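Local structure of uncharacterized protein (4Q53) at residues N3-E6 with G7-A11. The protein is of unknown function but adopts a cystatin-like fold of the NTF2 clan, in which a curved beta sheet packs against helices. Numbering follows the deposited sequence.
Sequences NVPE and GVIGA
G7 donates its backbone N-H to N3 O over 2.9 Å at the N-terminus of helix 6-14, the first helix of this cystatin-like fold. P5 is the N-cap residue and follows a cis peptide bond. The N3 carbonyl, in the preceding loop, thus accepts an N-H of the first helical turn. The N3 side chain lies beside the same glycine, with ND2 3.8 Å from G7 CA. A chi1 of -165°, which sets CG anti to the backbone N, brings the amide there. ND2 also makes a weak hydrogen bond to Y23 OH. V8 is buried; its side chain packs against L20, Y23 and F91. Its CB passes 3.6 Å from P5 O. I9 N makes a nearly straight hydrogen bond of 2.9 Å to P5 O, with an N-H...O angle of 172°. The I9 side chain reaches back over this carbonyl, and CG1 comes within 3.3 Å of P5 O. I9 CD1 meets the proline ring at P5 CG, 4.2 Å away. The side chain also packs on F60, V62 and Q65 of strand 57-67, joining the helix to the sheet. G10 N continues the helical pattern with a 2.9 Å hydrogen bond to E6 O, its donor tilted 24° from the carbonyl plane.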
loop_
_atom_site.group_PDB
_atom_site.type_symbol
_atom_site.label_atom_id
_atom_site.label_comp_id
_atom_site.label_asym_id
_atom_site.label_seq_id
_atom_site.Cartn_x
_atom_site.Cartn_y
_atom_site.Cartn_z
ATOM N N ASN A 3 -7.816 -4.963 -12.515
ATOM C CA ASN A 3 -6.944 -5.864 -11.760
ATOM C C ASN A 3 -6.721 -5.399 -10.315
ATOM O O ASN A 3 -5.660 -5.608 -9.758
ATOM C CB ASN A 3 -5.590 -6.005 -12.461
ATOM C CG ASN A 3 -4.778 -7.180 -11.937
ATOM O OD1 ASN A 3 -5.336 -8.161 -11.449
ATOM N ND2 ASN A 3 -3.455 -7.079 -12.027
ATOM N N VAL A 4 -7.736 -4.775 -9.730
ATOM C CA VAL A 4 -7.669 -4.267 -8.375
ATOM C C VAL A 4 -8.627 -5.090 -7.520
ATOM O O VAL A 4 -9.782 -5.282 -7.911
ATOM C CB VAL A 4 -8.079 -2.780 -8.343
ATOM C CG1 VAL A 4 -8.142 -2.265 -6.914
ATOM C CG2 VAL A 4 -7.111 -1.947 -9.175
ATOM N N PRO A 5 -8.178 -5.547 -6.332
ATOM C CA PRO A 5 -6.930 -5.231 -5.622
ATOM C C PRO A 5 -5.820 -6.260 -5.790
ATOM O O PRO A 5 -4.791 -6.163 -5.140
ATOM C CB PRO A 5 -7.392 -5.201 -4.175
ATOM C CG PRO A 5 -8.376 -6.283 -4.118
ATOM C CD PRO A 5 -9.080 -6.317 -5.462
ATOM N N GLU A 6 -6.012 -7.224 -6.681
ATOM C CA GLU A 6 -5.034 -8.280 -6.901
ATOM C C GLU A 6 -3.649 -7.710 -7.233
ATOM O O GLU A 6 -2.633 -8.191 -6.747
ATOM C CB GLU A 6 -5.491 -9.191 -8.063
ATOM C CG GLU A 6 -6.804 -9.942 -7.837
ATOM C CD GLU A 6 -8.059 -9.057 -7.897
ATOM O OE1 GLU A 6 -8.052 -8.003 -8.584
ATOM O OE2 GLU A 6 -9.066 -9.426 -7.248
ATOM N N GLY A 7 -3.611 -6.699 -8.096
ATOM C CA GLY A 7 -2.345 -6.098 -8.482
ATOM C C GLY A 7 -1.617 -5.420 -7.325
ATOM O O GLY A 7 -0.389 -5.479 -7.225
ATOM N N VAL A 8 -2.372 -4.779 -6.438
ATOM C CA VAL A 8 -1.779 -4.113 -5.276
ATOM C C VAL A 8 -1.268 -5.165 -4.302
ATOM O O VAL A 8 -0.171 -5.060 -3.772
ATOM C CB VAL A 8 -2.817 -3.212 -4.581
ATOM C CG1 VAL A 8 -2.328 -2.724 -3.226
ATOM C CG2 VAL A 8 -3.155 -2.035 -5.480
ATOM N N ILE A 9 -2.068 -6.190 -4.067
ATOM C CA ILE A 9 -1.653 -7.260 -3.184
ATOM C C ILE A 9 -0.367 -7.893 -3.717
ATOM O O ILE A 9 0.567 -8.170 -2.957
ATOM C CB ILE A 9 -2.783 -8.296 -3.036
ATOM C CG1 ILE A 9 -3.952 -7.650 -2.292
ATOM C CG2 ILE A 9 -2.308 -9.540 -2.313
ATOM C CD1 ILE A 9 -5.219 -8.479 -2.315
ATOM N N GLY A 10 -0.319 -8.146 -5.021
ATOM C CA GLY A 10 0.862 -8.736 -5.622
ATOM C C GLY A 10 2.082 -7.842 -5.484
ATOM O O GLY A 10 3.191 -8.322 -5.234
ATOM N N ALA A 11 1.888 -6.541 -5.658
ATOM C CA ALA A 11 2.984 -5.596 -5.521
ATOM C C ALA A 11 3.565 -5.620 -4.117
ATOM O O ALA A 11 4.782 -5.562 -3.942
ATOM C CB ALA A 11 2.524 -4.202 -5.877
#